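Side-chain contacts in benzoylformate decarboxylase (PDB 4Q9D), which is a member of the thiamine pyrophosphate-dependent enzyme family, built on three parallel beta-sheets and holding a bound magnesium ion: residues B[55-60]-B[66-71]; B[132-137]-B[169-174]; B[192-197]-B[323-328]; B[242-247]-B[384-389]. All coordinates share one frame; numbering follows the deposited sequence.

From the N terminus, contact 1 closes the end of helix 50-64 and its short connection back onto strand 68-72, with its segments six residues apart in sequence. Contact 2 follows in series and closes an excursion of 31 residues through helix 138-150 and strand 157-162, at the rim of the same N-terminal sheet. The last two cross, because segment 242-247 of contact 4 lies between the segments of contact 3 and segment 384-389 lies beyond both. Contact 3 joins the first and last helices of the central, Rossmann-like unit, and contact 4 ties that unit to the C-terminal one. Contacts 2 and 4 lie on opposite sides of the chain's centre, their own centres about 52 Å apart.

Contact 1: B[55-60]-B[66-71]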
loop_
_atom_site.group_PDB
_atom_site.type_symbol
_atom_site.label_atom_id
_atom_site.label_comp_id
_atom_site.label_asym_id
_atom_site.label_seq_id
_atom_site.Cartn_x
_atom_site.Cartn_y
_atom_site.Cartn_z
ATOM N N ALA B 55 -15.038 11.928 14.359
ATOM C CA ALA B 55 -16.357 11.344 14.656
ATOM C C ALA B 55 -17.405 12.447 14.785
ATOM O O ALA B 55 -18.548 12.259 14.416
ATOM C CB ALA B 55 -16.304 10.480 15.951
ATOM N N MET B 56 -16.994 13.612 15.286
ATOM C CA MET B 56 -17.878 14.773 15.376
ATOM C C MET B 56 -18.268 15.224 13.965
ATOM O O MET B 56 -19.436 15.513 13.692
ATOM C CB MET B 56 -17.156 15.913 16.110
ATOM C CG MET B 56 -18.043 16.957 16.744
ATOM S SD MET B 56 -17.037 18.159 17.658
ATOM C CE MET B 56 -16.375 17.075 18.938
ATOM N N ALA B 57 -17.291 15.264 13.059
ATOM C CA ALA B 57 -17.558 15.668 11.683
ATOM C C ALA B 57 -18.495 14.672 11.060
ATOM O O ALA B 57 -19.382 15.049 10.294
ATOM C CB ALA B 57 -16.245 15.751 10.858
ATOM N N ASP B 58 -18.288 13.394 11.385
ATOM C CA ASP B 58 -19.131 12.304 10.876
ATOM C C ASP B 58 -20.593 12.582 11.289
ATOM O O ASP B 58 -21.498 12.629 10.451
ATOM C CB ASP B 58 -18.628 10.975 11.467
ATOM C CG ASP B 58 -19.293 9.744 10.874
ATOM O OD1 ASP B 58 -20.193 9.848 9.998
ATOM O OD2 ASP B 58 -18.870 8.621 11.276
ATOM N N GLY B 59 -20.823 12.817 12.575
ATOM C CA GLY B 59 -22.177 13.116 13.038
ATOM C C GLY B 59 -22.770 14.373 12.402
ATOM O O GLY B 59 -23.949 14.400 12.039
ATOM N N PHE B 60 -21.938 15.405 12.243
ATOM C CA PHE B 60 -22.345 16.643 11.590
ATOM C C PHE B 60 -22.797 16.397 10.170
ATOM O O PHE B 60 -23.890 16.846 9.759
ATOM C CB PHE B 60 -21.183 17.663 11.603
ATOM C CG PHE B 60 -21.562 19.068 11.095
ATOM C CD1 PHE B 60 -22.162 20.000 11.949
ATOM C CD2 PHE B 60 -21.271 19.466 9.785
ATOM C CE1 PHE B 60 -22.474 21.297 11.502
ATOM C CE2 PHE B 60 -21.567 20.771 9.325
ATOM C CZ PHE B 60 -22.170 21.679 10.182
ATOM N N LYS B 66 -24.803 16.616 4.357
ATOM C CA LYS B 66 -23.832 17.342 3.540
ATOM C C LYS B 66 -22.434 16.950 3.965
ATOM O O LYS B 66 -22.236 16.550 5.115
ATOM C CB LYS B 66 -24.011 18.855 3.768
ATOM C CG LYS B 66 -25.320 19.370 3.208
ATOM C CD LYS B 66 -25.514 20.856 3.466
ATOM C CE LYS B 66 -26.771 21.356 2.696
ATOM N NZ LYS B 66 -26.999 22.819 2.876
ATOM N N PRO B 67 -21.447 17.103 3.063
ATOM C CA PRO B 67 -20.059 16.739 3.400
ATOM C C PRO B 67 -19.497 17.676 4.448
ATOM O O PRO B 67 -20.020 18.768 4.636
ATOM C CB PRO B 67 -19.314 16.873 2.058
ATOM C CG PRO B 67 -20.125 17.847 1.259
ATOM C CD PRO B 67 -21.578 17.652 1.703
ATOM N N ALA B 68 -18.470 17.236 5.156
ATOM C CA ALA B 68 -17.829 18.071 6.185
ATOM C C ALA B 68 -16.317 17.938 6.067
ATOM O O ALA B 68 -15.805 16.914 5.613
ATOM C CB ALA B 68 -18.258 17.652 7.582
ATOM N N LEU B 69 -15.625 18.970 6.524
ATOM C CA LEU B 69 -14.195 19.091 6.371
ATOM C C LEU B 69 -13.528 18.863 7.718
ATOM O O LEU B 69 -13.954 19.385 8.727
ATOM C CB LEU B 69 -13.909 20.495 5.847
ATOM C CG LEU B 69 -12.556 20.996 5.421
ATOM C CD1 LEU B 69 -11.940 20.080 4.378
ATOM C CD2 LEU B 69 -12.804 22.404 4.852
ATOM N N VAL B 70 -12.494 18.045 7.730
ATOM C CA VAL B 70 -11.768 17.778 8.945
ATOM C C VAL B 70 -10.321 18.217 8.711
ATOM O O VAL B 70 -9.810 18.082 7.588
ATOM C CB VAL B 70 -11.856 16.287 9.257
ATOM C CG1 VAL B 70 -11.095 15.963 10.518
ATOM C CG2 VAL B 70 -13.350 15.882 9.408
ATOM N N ASN B 71 -9.667 18.769 9.736
ATOM C CA ASN B 71 -8.268 19.183 9.575
ATOM C C ASN B 71 -7.432 18.660 10.710
ATOM O O ASN B 71 -7.726 18.948 11.862
ATOM C CB ASN B 71 -8.160 20.724 9.445
ATOM C CG ASN B 71 -6.727 21.198 9.178
ATOM O OD1 ASN B 71 -6.190 21.990 9.949
ATOM N ND2 ASN B 71 -6.108 20.711 8.082
#
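Phe60 N is bonded to Met56 O (2.9 Å) in the helix, and the ring of Phe60 reaches Ala68 across the contact. The side chains that meet residues 66-71 are all apolar, and the evidence is a short row of carbon approaches. CB of Ala57 points at the strand and meets Val70 CG2 at 3.2 Å, closer than ordinary van der Waals contact, which marks a tight spot. Val70 presents this methyl because CG1 lies anti to the backbone N (chi1 179°), placing CG2 beside that N. One strand step of two residues away, Ala68 CB lies 4.3 Å from Ala57 CB and 3.9 Å from Ala57 O, a backbone oxygen of the helix. The Phe60 ring comes down from the next helical turn, its CD2 4.1 Å from Ala68 CB, at a slant to the ring plane. Two alanines opposed in this way accompany a close approach of the backbones: Ala57 CA and Ala68 CA are 6.0 Å apart, and the segment axes come within 8.3 Å while running antiparallel at 173°. This is the second half of a beta-alpha-beta crossover, in which helix 50-64 links strand 43-46 to strand 68-72 with strand 22-25 between them in the sheet. Ala57 also touches Phe24 and Leu95 on the neighbouring strands, while helix 408-421 packs against Met56 and Phe60.

Contact 2: B[132-137]-B[169-174]; sequences PARAED and PALGPA
Glu136 leans on Leu171 along its aliphatic part, and its course can be traced atom by atom. CB lies 3.8 Å from Leu171 CG and sits over the centre of one face of the Arg134 guanidinium. CG, held beside the backbone N by chi1 of -74°, meets Leu171 CD2 at 3.9 Å. The chain then bends at chi2 (84°), leaving CG the nearest Glu136 atom to Pro169 O (4.1 Å), and OE2 reaches that carbonyl through a water that donates to OE2 at 2.6 Å and to Pro169 O at 2.7 Å. A second water works on the backbone, donating a hydrogen bond to Glu136 O and accepting one from Leu171 N, so two bridges span the segments. Leu171 crosses Glu136 at about a right angle, and its CD1 reaches on to Arg134 NH2 at 3.7 Å. That guanidinium is tethered within its own segment: NH2 forms a salt bridge with Asp137 OD1 (3.2 Å), on the syn side of the carboxylate though 33° out of its plane, while NE adds weak bonds to both carboxylate oxygens. Beyond the pair, Ala133 O is bonded to Arg104 of the second subunit. The two loops are joined by a leucine laid against the aliphatic part of a glutamate and beside a charged guanidinium, while every polar link between them is made through water, as befits a contact at the surface.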
loop_
_atom_site.group_PDB
_atom_site.type_symbol
_atom_site.label_atom_id
_atom_site.label_comp_id
_atom_site.label_asym_id
_atom_site.label_seq_id
_atom_site.Cartn_x
_atom_site.Cartn_y
_atom_site.Cartn_z
ATOM N N PRO B 132 -1.016 16.844 -3.469
ATOM C CA PRO B 132 -0.801 17.467 -4.793
ATOM C C PRO B 132 0.674 17.535 -5.204
ATOM O O PRO B 132 1.543 17.764 -4.373
ATOM C CB PRO B 132 -1.349 18.876 -4.604
ATOM C CG PRO B 132 -2.429 18.703 -3.536
ATOM C CD PRO B 132 -1.844 17.686 -2.581
ATOM N N ALA B 133 0.922 17.337 -6.490
ATOM C CA ALA B 133 2.265 17.389 -7.095
ATOM C C ALA B 133 2.807 18.830 -7.081
ATOM O O ALA B 133 3.992 19.041 -7.296
ATOM C CB ALA B 133 2.181 16.903 -8.536
ATOM N N ARG B 134 1.940 19.817 -6.838
ATOM C CA ARG B 134 2.407 21.200 -6.764
ATOM C C ARG B 134 1.372 22.074 -6.056
ATOM O O ARG B 134 0.181 21.748 -6.067
ATOM C CB ARG B 134 2.719 21.734 -8.167
ATOM C CG ARG B 134 1.500 21.836 -9.038
ATOM C CD ARG B 134 1.757 22.547 -10.403
ATOM N NE ARG B 134 0.461 22.647 -11.098
ATOM C CZ ARG B 134 0.187 23.491 -12.092
ATOM N NH1 ARG B 134 1.119 24.308 -12.546
ATOM N NH2 ARG B 134 -1.018 23.519 -12.622
ATOM N N ALA B 135 1.835 23.159 -5.431
ATOM C CA ALA B 135 0.967 24.096 -4.704
ATOM C C ALA B 135 -0.237 24.546 -5.510
ATOM O O ALA B 135 -1.340 24.690 -4.976
ATOM C CB ALA B 135 1.748 25.313 -4.245
ATOM N N GLU B 136 -0.033 24.750 -6.803
ATOM C CA GLU B 136 -1.065 25.389 -7.643
ATOM C C GLU B 136 -2.290 24.529 -7.856
ATOM O O GLU B 136 -3.348 25.033 -8.232
ATOM C CB GLU B 136 -0.474 25.764 -9.018
ATOM C CG GLU B 136 0.454 26.977 -8.981
ATOM C CD GLU B 136 1.898 26.648 -8.581
ATOM O OE1 GLU B 136 2.230 25.463 -8.289
ATOM O OE2 GLU B 136 2.712 27.586 -8.565
ATOM N N ASP B 137 -2.148 23.220 -7.634
ATOM C CA ASP B 137 -3.256 22.289 -7.826
ATOM C C ASP B 137 -4.034 22.028 -6.534
ATOM O O ASP B 137 -4.986 21.264 -6.542
ATOM C CB ASP B 137 -2.759 20.932 -8.324
ATOM C CG ASP B 137 -2.221 20.985 -9.709
ATOM O OD1 ASP B 137 -2.710 21.814 -10.528
ATOM O OD2 ASP B 137 -1.320 20.170 -9.977
ATOM N N PRO B 169 1.137 31.966 -5.138
ATOM C CA PRO B 169 0.150 32.622 -6.017
ATOM C C PRO B 169 -0.786 31.584 -6.622
ATOM O O PRO B 169 -0.299 30.563 -7.106
ATOM C CB PRO B 169 1.021 33.241 -7.137
ATOM C CG PRO B 169 2.364 33.474 -6.484
ATOM C CD PRO B 169 2.531 32.300 -5.485
ATOM N N ALA B 170 -2.095 31.829 -6.603
ATOM C CA ALA B 170 -3.040 30.929 -7.270
ATOM C C ALA B 170 -2.948 31.080 -8.787
ATOM O O ALA B 170 -2.561 32.120 -9.275
ATOM C CB ALA B 170 -4.447 31.235 -6.824
ATOM N N LEU B 171 -3.349 30.055 -9.526
ATOM C CA LEU B 171 -3.457 30.146 -10.973
ATOM C C LEU B 171 -4.605 31.061 -11.400
ATOM O O LEU B 171 -4.627 31.534 -12.528
ATOM C CB LEU B 171 -3.725 28.763 -11.571
ATOM C CG LEU B 171 -2.672 27.665 -11.424
ATOM C CD1 LEU B 171 -3.289 26.347 -11.845
ATOM C CD2 LEU B 171 -1.443 27.992 -12.245
ATOM N N GLY B 172 -5.569 31.274 -10.515
ATOM C CA GLY B 172 -6.784 32.005 -10.842
ATOM C C GLY B 172 -7.888 31.459 -9.945
ATOM O O GLY B 172 -7.606 30.681 -9.042
ATOM N N PRO B 173 -9.148 31.843 -10.187
ATOM C CA PRO B 173 -10.211 31.251 -9.361
ATOM C C PRO B 173 -10.344 29.738 -9.625
ATOM O O PRO B 173 -10.093 29.266 -10.714
ATOM C CB PRO B 173 -11.480 31.981 -9.831
ATOM C CG PRO B 173 -11.162 32.375 -11.276
ATOM C CD PRO B 173 -9.672 32.712 -11.261
ATOM N N ALA B 174 -10.760 28.981 -8.625
ATOM C CA ALA B 174 -10.944 27.539 -8.822
ATOM C C ALA B 174 -12.256 27.273 -9.539
ATOM O O ALA B 174 -13.272 27.873 -9.190
ATOM C CB ALA B 174 -10.942 26.850 -7.463
HETATM O O HOH W 1 -4.222 27.699 -8.088
HETATM O O HOH W 2 2.077 30.050 -8.311
#

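Contact 3: B[192-197]-B[323-328]; sequences QFAERI and SRLTEL
Apolar carbons make up the whole of the direct meeting, with Ala194 as the small residue on which it turns. Its CB points at helix 318-328 and lies 3.6 Å from Leu328 CB; two leucine methyls, Leu325 CD2 and Leu328 CD1, each stand 4.1 Å from the same carbon. One turn further along, Ile197 CD1 comes to 4.3 Å from Leu325 CD2, so this single methyl serves both residues of helix 187-199. Leu325 leaves the flank of its helix without facing the other one; chi1 of -80° sets CG beside the backbone N, and from there CD2 reaches across. Polar bonding stays within each helix or goes to third parties. Backbone bonds from Ile197 N to Phe193 O (2.9 Å) and from Leu328 N to Arg324 O (2.9 Å) hold the touching turns in shape, and Arg196 NH2 makes a salt bridge with Asp294 of strand 294-299. In packing geometry, the segment axes approach to 9.7 Å and cross at -54°, with Ala194 CA and Leu328 CA 6.1 Å apart. Underneath, Ile197 and Leu325 also rest on strand 294-299, and Leu325 meets Phe223 of helix 217-227. Neighbouring helices packed on one face of a six-stranded parallel sheet of order 3-2-1-4-5-6 fit a Rossmann-type fold, here the central domain of a thiamine pyrophosphate enzyme.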
loop_
_atom_site.group_PDB
_atom_site.type_symbol
_atom_site.label_atom_id
_atom_site.label_comp_id
_atom_site.label_asym_id
_atom_site.label_seq_id
_atom_site.Cartn_x
_atom_site.Cartn_y
_atom_site.Cartn_z
ATOM N N GLN B 192 -36.821 -6.786 -13.808
ATOM C CA GLN B 192 -36.677 -8.215 -13.561
ATOM C C GLN B 192 -36.890 -8.537 -12.085
ATOM O O GLN B 192 -37.513 -9.545 -11.770
ATOM C CB GLN B 192 -35.305 -8.744 -14.006
ATOM C CG GLN B 192 -35.159 -8.947 -15.512
ATOM C CD GLN B 192 -33.699 -9.074 -15.990
ATOM O OE1 GLN B 192 -32.748 -9.123 -15.190
ATOM N NE2 GLN B 192 -33.523 -9.105 -17.313
ATOM N N PHE B 193 -36.331 -7.709 -11.192
ATOM C CA PHE B 193 -36.470 -7.930 -9.750
ATOM C C PHE B 193 -37.948 -7.837 -9.331
ATOM O O PHE B 193 -38.433 -8.616 -8.503
ATOM C CB PHE B 193 -35.619 -6.933 -8.929
ATOM C CG PHE B 193 -34.132 -7.318 -8.788
ATOM C CD1 PHE B 193 -33.506 -8.153 -9.710
ATOM C CD2 PHE B 193 -33.373 -6.829 -7.714
ATOM C CE1 PHE B 193 -32.140 -8.497 -9.581
ATOM C CE2 PHE B 193 -31.993 -7.163 -7.564
ATOM C CZ PHE B 193 -31.374 -7.993 -8.499
ATOM N N ALA B 194 -38.644 -6.844 -9.874
ATOM C CA ALA B 194 -40.059 -6.644 -9.571
ATOM C C ALA B 194 -40.875 -7.863 -9.978
ATOM O O ALA B 194 -41.786 -8.265 -9.267
ATOM C CB ALA B 194 -40.595 -5.401 -10.277
ATOM N N GLU B 195 -40.549 -8.446 -11.125
ATOM C CA GLU B 195 -41.245 -9.638 -11.568
ATOM C C GLU B 195 -41.014 -10.774 -10.579
ATOM O O GLU B 195 -41.923 -11.543 -10.297
ATOM C CB GLU B 195 -40.794 -10.066 -12.971
ATOM C CG GLU B 195 -41.460 -9.318 -14.121
ATOM C CD GLU B 195 -42.996 -9.410 -14.088
ATOM O OE1 GLU B 195 -43.549 -10.445 -13.628
ATOM O OE2 GLU B 195 -43.653 -8.430 -14.513
ATOM N N ARG B 196 -39.794 -10.890 -10.062
ATOM C CA ARG B 196 -39.477 -11.981 -9.141
ATOM C C ARG B 196 -40.249 -11.766 -7.824
ATOM O O ARG B 196 -40.696 -12.713 -7.176
ATOM C CB ARG B 196 -37.970 -12.030 -8.872
ATOM C CG ARG B 196 -37.560 -12.997 -7.746
ATOM C CD ARG B 196 -37.754 -14.442 -8.205
ATOM N NE ARG B 196 -37.544 -15.435 -7.160
ATOM C CZ ARG B 196 -38.475 -15.790 -6.281
ATOM N NH1 ARG B 196 -39.676 -15.208 -6.325
ATOM N NH2 ARG B 196 -38.207 -16.726 -5.366
ATOM N N ILE B 197 -40.387 -10.509 -7.442
ATOM C CA ILE B 197 -41.109 -10.135 -6.235
ATOM C C ILE B 197 -42.606 -10.456 -6.415
ATOM O O ILE B 197 -43.237 -10.965 -5.503
ATOM C CB ILE B 197 -40.875 -8.642 -5.908
ATOM C CG1 ILE B 197 -39.418 -8.403 -5.423
ATOM C CG2 ILE B 197 -41.896 -8.103 -4.863
ATOM C CD1 ILE B 197 -39.095 -6.904 -5.329
ATOM N N SER B 323 -39.060 3.855 -4.739
ATOM C CA SER B 323 -40.114 4.566 -5.462
ATOM C C SER B 323 -40.483 3.840 -6.735
ATOM O O SER B 323 -41.653 3.679 -7.051
ATOM C CB SER B 323 -39.665 5.978 -5.844
ATOM O OG SER B 323 -39.365 6.699 -4.673
ATOM N N ARG B 324 -39.469 3.413 -7.474
ATOM C CA ARG B 324 -39.709 2.745 -8.735
ATOM C C ARG B 324 -40.336 1.346 -8.557
ATOM O O ARG B 324 -41.242 0.960 -9.286
ATOM C CB ARG B 324 -38.410 2.701 -9.550
ATOM C CG ARG B 324 -38.593 2.238 -10.965
ATOM C CD ARG B 324 -39.450 3.195 -11.803
ATOM N NE ARG B 324 -40.076 2.476 -12.915
ATOM C CZ ARG B 324 -41.233 2.818 -13.466
ATOM N NH1 ARG B 324 -41.880 3.883 -13.009
ATOM N NH2 ARG B 324 -41.744 2.104 -14.470
ATOM N N LEU B 325 -39.845 0.592 -7.585
ATOM C CA LEU B 325 -40.398 -0.716 -7.278
ATOM C C LEU B 325 -41.878 -0.639 -6.911
ATOM O O LEU B 325 -42.649 -1.493 -7.301
ATOM C CB LEU B 325 -39.616 -1.358 -6.130
ATOM C CG LEU B 325 -38.295 -2.003 -6.562
ATOM C CD1 LEU B 325 -37.509 -2.446 -5.332
ATOM C CD2 LEU B 325 -38.597 -3.188 -7.491
ATOM N N THR B 326 -42.247 0.370 -6.133
ATOM C CA THR B 326 -43.643 0.607 -5.814
ATOM C C THR B 326 -44.487 0.645 -7.093
ATOM O O THR B 326 -45.475 -0.074 -7.219
ATOM C CB THR B 326 -43.808 1.920 -5.058
ATOM O OG1 THR B 326 -43.096 1.834 -3.821
ATOM C CG2 THR B 326 -45.280 2.176 -4.775
ATOM N N GLU B 327 -44.074 1.470 -8.049
ATOM C CA GLU B 327 -44.751 1.519 -9.337
ATOM C C GLU B 327 -44.728 0.204 -10.081
ATOM O O GLU B 327 -45.707 -0.120 -10.725
ATOM C CB GLU B 327 -44.192 2.638 -10.210
ATOM C CG GLU B 327 -44.480 3.989 -9.610
ATOM C CD GLU B 327 -43.682 5.108 -10.249
ATOM O OE1 GLU B 327 -42.815 4.814 -11.102
ATOM O OE2 GLU B 327 -43.921 6.290 -9.895
ATOM N N LEU B 328 -43.647 -0.573 -9.979
ATOM C CA LEU B 328 -43.534 -1.791 -10.792
ATOM C C LEU B 328 -44.263 -3.007 -10.242
ATOM O O LEU B 328 -44.747 -3.822 -11.015
ATOM C CB LEU B 328 -42.072 -2.177 -11.061
ATOM C CG LEU B 328 -41.175 -1.202 -11.831
ATOM C CD1 LEU B 328 -39.713 -1.573 -11.604
ATOM C CD2 LEU B 328 -41.483 -1.266 -13.301
#

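Contact 4: B[242-247]-B[384-389]; sequences FPEDHP and DLFTWL
Glu244, in a type I beta turn running from Pro243 to His246, extends its carboxylate toward Phe386 and Leu389 at the C-terminal end of helix 382-388, bridging the central and C-terminal units. The direct touch is slight: OE2 stands 4.0 Å from Phe386 CD1, at the edge of the ring and near its plane, with the carboxylate and ring planes 53° apart. Two waters do more. One donates to Phe386 O at 2.6 Å and, weakly, to Glu244 OE2; the other lies 2.8 Å from Glu244 OE1 and 2.9 Å from Leu389 O, with more acceptors around it than its protons can serve. An extended chain (chi2 -168°) carries the carboxylate out to these waters. Alongside them, just beyond the two segments, the backbone N of Thr391 gives OE1 its strongest bond, and OE2 has a weak one with Tyr249 OH. Arg343 braces both sides, since its NH2 bonds to Glu244 O, its NE bonds to Phe386 O, and its charge makes a cation-pi contact with the Phe386 ring. Each segment is also held from within: His246 N bonds to Pro243 O across the turn, and Leu389 N to Leu385 O at 2.8 Å.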
loop_
_atom_site.group_PDB
_atom_site.type_symbol
_atom_site.label_atom_id
_atom_site.label_comp_id
_atom_site.label_asym_id
_atom_site.label_seq_id
_atom_site.Cartn_x
_atom_site.Cartn_y
_atom_site.Cartn_z
ATOM N N PHE B 242 -36.987 2.596 9.004
ATOM C CA PHE B 242 -38.413 2.234 8.907
ATOM C C PHE B 242 -39.024 2.329 10.306
ATOM O O PHE B 242 -38.433 1.832 11.257
ATOM C CB PHE B 242 -38.527 0.800 8.377
ATOM C CG PHE B 242 -39.948 0.304 8.164
ATOM C CD1 PHE B 242 -40.670 0.674 7.029
ATOM C CD2 PHE B 242 -40.545 -0.571 9.074
ATOM C CE1 PHE B 242 -41.959 0.199 6.817
ATOM C CE2 PHE B 242 -41.834 -1.053 8.857
ATOM C CZ PHE B 242 -42.541 -0.659 7.737
ATOM N N PRO B 243 -40.214 2.939 10.425
ATOM C CA PRO B 243 -40.824 3.212 11.744
ATOM C C PRO B 243 -41.012 1.934 12.549
ATOM O O PRO B 243 -41.567 0.940 12.071
ATOM C CB PRO B 243 -42.152 3.911 11.398
ATOM C CG PRO B 243 -42.415 3.593 9.961
ATOM C CD PRO B 243 -41.105 3.280 9.296
ATOM N N GLU B 244 -40.477 1.932 13.764
ATOM C CA GLU B 244 -40.438 0.698 14.532
ATOM C C GLU B 244 -41.787 0.390 15.218
ATOM O O GLU B 244 -41.959 -0.677 15.825
ATOM C CB GLU B 244 -39.294 0.766 15.550
ATOM C CG GLU B 244 -37.895 0.587 14.950
ATOM C CD GLU B 244 -36.859 0.381 16.036
ATOM O OE1 GLU B 244 -36.501 1.365 16.726
ATOM O OE2 GLU B 244 -36.457 -0.780 16.229
ATOM N N ASP B 245 -42.716 1.341 15.142
ATOM C CA ASP B 245 -44.100 1.133 15.594
ATOM C C ASP B 245 -45.035 0.759 14.439
ATOM O O ASP B 245 -46.229 0.682 14.634
ATOM C CB ASP B 245 -44.637 2.392 16.291
ATOM C CG ASP B 245 -44.639 3.610 15.375
ATOM O OD1 ASP B 245 -44.043 3.537 14.280
ATOM O OD2 ASP B 245 -45.206 4.654 15.752
ATOM N N HIS B 246 -44.499 0.538 13.237
ATOM C CA HIS B 246 -45.322 0.134 12.096
ATOM C C HIS B 246 -45.842 -1.302 12.215
ATOM O O HIS B 246 -45.093 -2.194 12.620
ATOM C CB HIS B 246 -44.520 0.248 10.792
ATOM C CG HIS B 246 -45.369 0.349 9.568
ATOM N ND1 HIS B 246 -45.849 -0.761 8.904
ATOM C CD2 HIS B 246 -45.799 1.430 8.867
ATOM C CE1 HIS B 246 -46.557 -0.368 7.855
ATOM N NE2 HIS B 246 -46.533 0.955 7.803
ATOM N N PRO B 247 -47.113 -1.541 11.806
ATOM C CA PRO B 247 -47.731 -2.876 11.938
ATOM C C PRO B 247 -46.931 -3.938 11.190
ATOM O O PRO B 247 -46.972 -5.110 11.579
ATOM C CB PRO B 247 -49.111 -2.716 11.261
ATOM C CG PRO B 247 -49.360 -1.211 11.236
ATOM C CD PRO B 247 -48.015 -0.550 11.177
ATOM N N ASP B 384 -32.934 -3.312 25.647
ATOM C CA ASP B 384 -33.679 -2.251 26.336
ATOM C C ASP B 384 -34.055 -1.099 25.422
ATOM O O ASP B 384 -35.133 -0.525 25.534
ATOM C CB ASP B 384 -32.884 -1.758 27.553
ATOM C CG ASP B 384 -32.500 -2.908 28.478
ATOM O OD1 ASP B 384 -33.407 -3.677 28.879
ATOM O OD2 ASP B 384 -31.305 -3.092 28.760
ATOM N N LEU B 385 -33.148 -0.743 24.525
ATOM C CA LEU B 385 -33.422 0.315 23.565
ATOM C C LEU B 385 -34.551 -0.153 22.655
ATOM O O LEU B 385 -35.492 0.586 22.389
ATOM C CB LEU B 385 -32.158 0.602 22.733
ATOM C CG LEU B 385 -32.362 1.271 21.372
ATOM C CD1 LEU B 385 -32.433 2.756 21.558
ATOM C CD2 LEU B 385 -31.233 0.872 20.399
ATOM N N PHE B 386 -34.432 -1.389 22.167
ATOM C CA PHE B 386 -35.451 -1.947 21.293
ATOM C C PHE B 386 -36.833 -1.969 21.988
ATOM O O PHE B 386 -37.859 -1.581 21.404
ATOM C CB PHE B 386 -35.020 -3.359 20.845
ATOM C CG PHE B 386 -36.104 -4.128 20.129
ATOM C CD1 PHE B 386 -36.442 -3.826 18.811
ATOM C CD2 PHE B 386 -36.791 -5.154 20.776
ATOM C CE1 PHE B 386 -37.442 -4.528 18.152
ATOM C CE2 PHE B 386 -37.797 -5.863 20.120
ATOM C CZ PHE B 386 -38.121 -5.544 18.801
ATOM N N THR B 387 -36.847 -2.408 23.241
ATOM C CA THR B 387 -38.097 -2.542 23.996
ATOM C C THR B 387 -38.753 -1.210 24.268
ATOM O O THR B 387 -39.949 -1.061 24.072
ATOM C CB THR B 387 -37.848 -3.228 25.327
ATOM O OG1 THR B 387 -37.307 -4.522 25.058
ATOM C CG2 THR B 387 -39.154 -3.362 26.131
ATOM N N TRP B 388 -37.964 -0.226 24.682
ATOM C CA TRP B 388 -38.544 1.017 25.184
ATOM C C TRP B 388 -38.401 2.251 24.291
ATOM O O TRP B 388 -39.142 3.216 24.469
ATOM C CB TRP B 388 -37.958 1.331 26.562
ATOM C CG TRP B 388 -38.390 0.338 27.624
ATOM C CD1 TRP B 388 -37.613 -0.606 28.245
ATOM C CD2 TRP B 388 -39.706 0.207 28.185
ATOM N NE1 TRP B 388 -38.373 -1.318 29.163
ATOM C CE2 TRP B 388 -39.660 -0.836 29.140
ATOM C CE3 TRP B 388 -40.926 0.869 27.967
ATOM C CZ2 TRP B 388 -40.784 -1.231 29.881
ATOM C CZ3 TRP B 388 -42.044 0.475 28.706
ATOM C CH2 TRP B 388 -41.958 -0.566 29.650
ATOM N N LEU B 389 -37.449 2.263 23.356
ATOM C CA LEU B 389 -37.262 3.483 22.561
ATOM C C LEU B 389 -37.333 3.210 21.071
ATOM O O LEU B 389 -36.327 3.367 20.361
ATOM C CB LEU B 389 -35.927 4.162 22.882
ATOM C CG LEU B 389 -35.613 4.545 24.322
ATOM C CD1 LEU B 389 -34.250 5.284 24.370
ATOM C CD2 LEU B 389 -36.704 5.437 24.903
HETATM O O HOH W 3 -38.018 -0.927 18.843
HETATM O O HOH W 4 -34.923 1.202 18.995
#